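Long-range contacts in Rho guanine nucleotide exchange factor 3 (Mus musculus, PDB 2Z0Q), which acts as a guanine nucleotide exchange factor for the small GTPases RhoA and RhoB, here represented by its DH-PH domain fragment: residues Ser79-Val84 / Glu92-Ile97; Gly236-Asn241 / Asn309-Ser314. All blocks are in the same frame, centred on the assembly; numbering follows the deposited sequence.

Interaction 1: residues Ser79-Val84 / Glu92-Ile97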
loop_
_atom_site.group_PDB
_atom_site.type_symbol
_atom_site.label_atom_id
_atom_site.label_comp_id
_atom_site.label_asym_id
_atom_site.label_seq_id
_atom_site.Cartn_x
_atom_site.Cartn_y
_atom_site.Cartn_z
ATOM N N SER A 79 19.157 -19.302 0.420
ATOM C CA SER A 79 20.298 -20.151 0.155
ATOM C C SER A 79 21.124 -20.366 1.417
ATOM O O SER A 79 21.549 -21.483 1.704
ATOM C CB SER A 79 21.165 -19.520 -0.953
ATOM O OG SER A 79 22.340 -20.277 -1.141
ATOM N N GLN A 80 21.347 -19.297 2.178
ATOM C CA GLN A 80 22.120 -19.398 3.407
ATOM C C GLN A 80 21.408 -20.217 4.490
ATOM O O GLN A 80 22.043 -21.012 5.199
ATOM C CB GLN A 80 22.459 -17.994 3.930
ATOM C CG GLN A 80 23.576 -17.317 3.117
ATOM C CD GLN A 80 23.939 -15.961 3.656
ATOM O OE1 GLN A 80 24.211 -15.806 4.846
ATOM N NE2 GLN A 80 23.967 -14.961 2.779
ATOM N N LEU A 81 20.103 -20.023 4.629
ATOM C CA LEU A 81 19.337 -20.792 5.629
ATOM C C LEU A 81 19.323 -22.265 5.239
ATOM O O LEU A 81 19.367 -23.150 6.097
ATOM C CB LEU A 81 17.909 -20.272 5.702
ATOM C CG LEU A 81 17.805 -18.871 6.283
ATOM C CD1 LEU A 81 16.407 -18.387 6.014
ATOM C CD2 LEU A 81 18.150 -18.859 7.783
ATOM N N ARG A 82 19.289 -22.516 3.930
ATOM C CA ARG A 82 19.256 -23.892 3.447
ATOM C C ARG A 82 20.592 -24.553 3.718
ATOM O O ARG A 82 20.681 -25.671 4.233
ATOM C CB ARG A 82 18.982 -23.924 1.933
ATOM C CG ARG A 82 19.152 -25.331 1.361
ATOM C CD ARG A 82 18.893 -25.444 -0.152
ATOM N NE ARG A 82 18.750 -26.860 -0.525
ATOM C CZ ARG A 82 18.167 -27.300 -1.634
ATOM N NH1 ARG A 82 17.668 -26.446 -2.528
ATOM N NH2 ARG A 82 18.013 -28.601 -1.822
ATOM N N ASP A 83 21.644 -23.818 3.404
ATOM C CA ASP A 83 23.009 -24.304 3.552
ATOM C C ASP A 83 23.433 -24.688 4.963
ATOM O O ASP A 83 24.244 -25.586 5.149
ATOM C CB ASP A 83 23.968 -23.240 3.021
ATOM C CG ASP A 83 25.402 -23.579 3.298
ATOM O OD1 ASP A 83 25.876 -24.561 2.698
ATOM O OD2 ASP A 83 26.038 -22.875 4.117
ATOM N N VAL A 84 22.893 -23.996 5.960
ATOM C CA VAL A 84 23.234 -24.255 7.330
ATOM C C VAL A 84 22.491 -25.432 7.962
ATOM O O VAL A 84 22.888 -25.913 9.009
ATOM C CB VAL A 84 23.039 -22.960 8.172
ATOM C CG1 VAL A 84 21.561 -22.621 8.308
ATOM C CG2 VAL A 84 23.713 -23.113 9.494
ATOM N N GLU A 92 20.779 -25.352 13.814
ATOM C CA GLU A 92 21.337 -25.009 15.120
ATOM C C GLU A 92 21.202 -23.500 15.418
ATOM O O GLU A 92 20.605 -23.106 16.421
ATOM C CB GLU A 92 22.830 -25.381 15.163
ATOM C CG GLU A 92 23.389 -25.455 16.557
ATOM C CD GLU A 92 24.822 -26.034 16.586
ATOM O OE1 GLU A 92 25.148 -26.896 15.734
ATOM O OE2 GLU A 92 25.610 -25.638 17.471
ATOM N N HIS A 93 21.785 -22.691 14.544
ATOM C CA HIS A 93 21.745 -21.227 14.687
ATOM C C HIS A 93 21.399 -20.517 13.402
ATOM O O HIS A 93 21.946 -20.865 12.323
ATOM C CB HIS A 93 23.108 -20.695 15.105
ATOM C CG HIS A 93 23.692 -21.394 16.277
ATOM N ND1 HIS A 93 24.762 -22.248 16.168
ATOM C CD2 HIS A 93 23.366 -21.359 17.586
ATOM C CE1 HIS A 93 25.079 -22.706 17.363
ATOM N NE2 HIS A 93 24.248 -22.182 18.241
ATOM N N VAL A 94 20.531 -19.503 13.515
ATOM C CA VAL A 94 20.156 -18.666 12.389
ATOM C C VAL A 94 20.596 -17.213 12.652
ATOM O O VAL A 94 20.552 -16.364 11.763
ATOM C CB VAL A 94 18.610 -18.652 12.117
ATOM C CG1 VAL A 94 18.149 -20.037 11.704
ATOM C CG2 VAL A 94 17.847 -18.142 13.363
ATOM N N GLY A 95 21.054 -16.942 13.873
ATOM C CA GLY A 95 21.431 -15.580 14.230
ATOM C C GLY A 95 22.483 -14.919 13.353
ATOM O O GLY A 95 22.223 -13.851 12.800
ATOM N N PRO A 96 23.681 -15.515 13.243
ATOM C CA PRO A 96 24.775 -14.972 12.422
ATOM C C PRO A 96 24.353 -14.697 10.990
ATOM O O PRO A 96 24.664 -13.652 10.419
ATOM C CB PRO A 96 25.844 -16.038 12.527
ATOM C CG PRO A 96 25.650 -16.523 13.999
ATOM C CD PRO A 96 24.144 -16.653 14.075
ATOM N N ILE A 97 23.605 -15.635 10.401
ATOM C CA ILE A 97 23.150 -15.434 9.031
ATOM C C ILE A 97 22.241 -14.201 8.893
ATOM O O ILE A 97 22.381 -13.416 7.956
ATOM C CB ILE A 97 22.374 -16.690 8.534
ATOM C CG1 ILE A 97 23.358 -17.820 8.218
ATOM C CG2 ILE A 97 21.516 -16.313 7.282
ATOM C CD1 ILE A 97 22.662 -19.159 7.844
HETATM O O HOH W 1 24.331 -13.676 6.149
HETATM O O HOH W 2 22.599 -25.689 11.698
#
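Ile97 lies across the flank of helix 67-84, overlapping Gln80 and Val84 on successive turns. The terminal methyl makes the closest approach: CD1 of Ile97 comes within 3.3 Å of the carbonyl O of Gln80 and 3.7 Å from CG1 of Val84. With CG1 of Ile97 anti to the carbonyl carbon (chi1 -75°), the other branch, CG2, is left to rest against the Gln80 side chain, 3.9 Å from its CB. Those two side chains run past each other in opposite directions, and a water joins the Gln80 amide to the Ile97 backbone, donating to OE1 of Gln80 and to O of Ile97, the latter at 2.7 Å. The amide's other end, NE2, is held by Glu76. Beside it, CD2 of Leu81 reaches CG1 of Val94 at 4.1 Å, while a second water bridges O of Val84 and N of Glu92 (2.8 Å from the latter). The contact thus closes a short helix-loop-helix connection of the DH domain. Leu81 and Val94 also lean on helix 15-51, through Ser28 and Ile24, and Asp180, at the start of helix 180-213, accepts bonds from the backbone N of Val94 and Gly95.

Interaction 2: residues Gly236-Asn241 / Asn309-Ser314. With SO4 (sulfate ion), chain B.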
loop_
_atom_site.group_PDB
_atom_site.type_symbol
_atom_site.label_atom_id
_atom_site.label_comp_id
_atom_site.label_asym_id
_atom_site.label_seq_id
_atom_site.Cartn_x
_atom_site.Cartn_y
_atom_site.Cartn_z
ATOM N N GLY A 236 -8.384 7.876 -2.217
ATOM C CA GLY A 236 -8.917 6.776 -2.970
ATOM C C GLY A 236 -10.017 7.223 -3.916
ATOM O O GLY A 236 -10.450 8.373 -3.869
ATOM N N GLU A 237 -10.427 6.301 -4.783
ATOM C CA GLU A 237 -11.483 6.581 -5.753
ATOM C C GLU A 237 -12.846 6.504 -5.069
ATOM O O GLU A 237 -13.096 5.585 -4.288
ATOM C CB GLU A 237 -11.432 5.562 -6.880
ATOM C CG GLU A 237 -10.124 5.639 -7.680
ATOM C CD GLU A 237 -9.860 4.382 -8.492
ATOM O OE1 GLU A 237 -9.864 3.272 -7.889
ATOM O OE2 GLU A 237 -9.641 4.505 -9.729
ATOM N N LEU A 238 -13.712 7.479 -5.355
ATOM C CA LEU A 238 -15.055 7.484 -4.829
ATOM C C LEU A 238 -15.904 7.924 -6.007
ATOM O O LEU A 238 -15.445 8.741 -6.816
ATOM C CB LEU A 238 -15.208 8.484 -3.664
ATOM C CG LEU A 238 -14.434 8.101 -2.397
ATOM C CD1 LEU A 238 -14.471 9.243 -1.376
ATOM C CD2 LEU A 238 -15.062 6.822 -1.807
ATOM N N LYS A 239 -17.121 7.399 -6.100
ATOM C CA LYS A 239 -18.024 7.768 -7.195
ATOM C C LYS A 239 -19.170 8.609 -6.656
ATOM O O LYS A 239 -19.790 8.225 -5.671
ATOM C CB LYS A 239 -18.604 6.505 -7.827
ATOM C CG LYS A 239 -19.561 6.823 -8.964
ATOM C CD LYS A 239 -19.667 5.635 -9.914
ATOM C CE LYS A 239 -20.857 4.777 -9.605
ATOM N NZ LYS A 239 -20.961 3.658 -10.603
ATOM N N ASN A 240 -19.462 9.749 -7.271
ATOM C CA ASN A 240 -20.550 10.519 -6.709
ATOM C C ASN A 240 -21.941 10.078 -7.207
ATOM O O ASN A 240 -22.055 9.100 -7.987
ATOM C CB ASN A 240 -20.273 12.036 -6.870
ATOM C CG ASN A 240 -20.544 12.564 -8.271
ATOM O OD1 ASN A 240 -21.021 11.853 -9.163
ATOM N ND2 ASN A 240 -20.251 13.853 -8.452
ATOM N N ASN A 241 -22.992 10.746 -6.724
ATOM C CA ASN A 241 -24.367 10.357 -7.064
ATOM C C ASN A 241 -24.812 10.788 -8.454
ATOM O O ASN A 241 -25.975 10.634 -8.810
ATOM C CB ASN A 241 -25.380 10.834 -5.988
ATOM C CG ASN A 241 -25.370 12.338 -5.780
ATOM O OD1 ASN A 241 -24.475 13.032 -6.261
ATOM N ND2 ASN A 241 -26.370 12.851 -5.048
ATOM N N ASN A 309 -23.386 1.961 0.243
ATOM C CA ASN A 309 -22.065 2.424 0.659
ATOM C C ASN A 309 -21.769 3.905 0.369
ATOM O O ASN A 309 -20.667 4.241 0.010
ATOM C CB ASN A 309 -20.986 1.548 0.018
ATOM C CG ASN A 309 -21.100 0.089 0.472
ATOM O OD1 ASN A 309 -20.754 -0.842 -0.247
ATOM N ND2 ASN A 309 -21.610 -0.092 1.664
ATOM N N PHE A 310 -22.750 4.775 0.594
ATOM C CA PHE A 310 -22.575 6.208 0.373
ATOM C C PHE A 310 -22.420 6.991 1.667
ATOM O O PHE A 310 -22.843 6.554 2.739
ATOM C CB PHE A 310 -23.812 6.803 -0.338
ATOM C CG PHE A 310 -23.742 6.793 -1.833
ATOM C CD1 PHE A 310 -24.214 5.695 -2.571
ATOM C CD2 PHE A 310 -23.250 7.900 -2.514
ATOM C CE1 PHE A 310 -24.191 5.713 -3.966
ATOM C CE2 PHE A 310 -23.223 7.932 -3.884
ATOM C CZ PHE A 310 -23.697 6.832 -4.632
ATOM N N PHE A 311 -21.775 8.150 1.575
ATOM C CA PHE A 311 -21.718 9.065 2.725
ATOM C C PHE A 311 -21.726 10.459 2.124
ATOM O O PHE A 311 -21.468 10.618 0.934
ATOM C CB PHE A 311 -20.512 8.816 3.656
ATOM C CG PHE A 311 -19.167 8.965 2.995
ATOM C CD1 PHE A 311 -18.494 10.161 3.034
ATOM C CD2 PHE A 311 -18.574 7.875 2.357
ATOM C CE1 PHE A 311 -17.212 10.289 2.449
ATOM C CE2 PHE A 311 -17.306 7.991 1.778
ATOM C CZ PHE A 311 -16.631 9.170 1.823
ATOM N N ARG A 312 -22.061 11.446 2.937
ATOM C CA ARG A 312 -22.145 12.814 2.458
ATOM C C ARG A 312 -21.132 13.730 3.124
ATOM O O ARG A 312 -20.898 13.677 4.314
ATOM C CB ARG A 312 -23.565 13.369 2.718
ATOM C CG ARG A 312 -23.842 14.757 2.066
ATOM C CD ARG A 312 -25.253 15.318 2.374
ATOM N NE ARG A 312 -26.382 14.376 2.520
ATOM C CZ ARG A 312 -27.142 13.911 1.533
ATOM N NH1 ARG A 312 -26.933 14.233 0.270
ATOM N NH2 ARG A 312 -28.199 13.209 1.819
ATOM N N VAL A 313 -20.520 14.570 2.318
ATOM C CA VAL A 313 -19.615 15.559 2.828
ATOM C C VAL A 313 -20.143 16.904 2.342
ATOM O O VAL A 313 -20.423 17.063 1.163
ATOM C CB VAL A 313 -18.188 15.380 2.290
ATOM C CG1 VAL A 313 -17.394 16.542 2.682
ATOM C CG2 VAL A 313 -17.534 14.083 2.862
ATOM N N SER A 314 -20.288 17.870 3.251
ATOM C CA SER A 314 -20.775 19.183 2.831
ATOM C C SER A 314 -19.939 20.297 3.483
ATOM O O SER A 314 -19.267 20.111 4.515
ATOM C CB SER A 314 -22.278 19.308 3.144
ATOM O OG SER A 314 -22.502 19.475 4.517
HETATM S S SO4 B . -27.752 16.575 -3.801
HETATM O O1 SO4 B . -27.579 17.954 -4.326
HETATM O O2 SO4 B . -26.541 15.770 -4.140
HETATM O O3 SO4 B . -27.940 16.603 -2.349
HETATM O O4 SO4 B . -28.956 15.967 -4.424
HETATM O O HOH W 3 -28.187 12.308 -2.293
#
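Leu238 and Phe311 meet through their outermost carbons, CD1 of the leucine standing 3.9 Å from CZ of the ring, with the two side chains crossing at about a right angle. The preceding aromatic, Phe310, works differently: its CE2 corner meets backbone. Asn240 C and Asn241 N lie at the ring edge, near its plane, the latter 4.0 Å from CE2 of Phe310, and the carbonyl O of Lys239 approaches the same carbon obliquely. Consecutive residues of strand 310-315 therefore send their rings to separate places along residues 238-241. The strands themselves pass almost at right angles (86°), their axes 9.1 Å apart, so the gap is filled by side chains; strand 322-327 pairs with both and carries the sheet from one to the other.

Farther out, Trp337 of the C-terminal helix 331-345 packs on Leu238, and Leu338 and Ile341 pack on Phe311, as expected of the helix that caps the open end of a PH-domain sandwich. Asn240 turns from the contact, its OD1 taking the backbone N of Arg242 and Val244 and so shaping the turn after the strand. At the outer rim, ND2 of Asn241 donates an almost straight bond (169°) to O2 of a sulfate, 3.1 Å away, and also bonds weakly to O of Arg292. NH1 of Arg312 stays 3.7 Å from O3 of that sulfate; a water weakly links this NH1 to ND2 of Asn241.

The chemistry thus grades from an aliphatic-aromatic contact, through a ring against backbone, to a polar rim where a sulfate, probably from the crystallisation liquor, has settled. Arg312's charge may partly stabilise it, though its NE also makes a long, weak ion pair with Glu284.

Overall arrangement
The two contacts illustrate how burial and chemistry go together in a two-domain protein. Interaction 1 lies in the helical DH domain and interaction 2 in the PH domain, with centres about 51 Å apart on opposite sides of the chain's centre; they share no helix or strand. The first is local, joining helix 67-84 to the loop and first turn of helix 95-101, with seven residues between the segments, and is only partly buried: aliphatic branches fill its middle and waters span its ends. The second brings together segments separated by 67 residues and is mostly buried, relying on aromatic rings, with backbone polar atoms against one ring and the bound anion at its margin. Neither has a direct hydrogen bond between its segments.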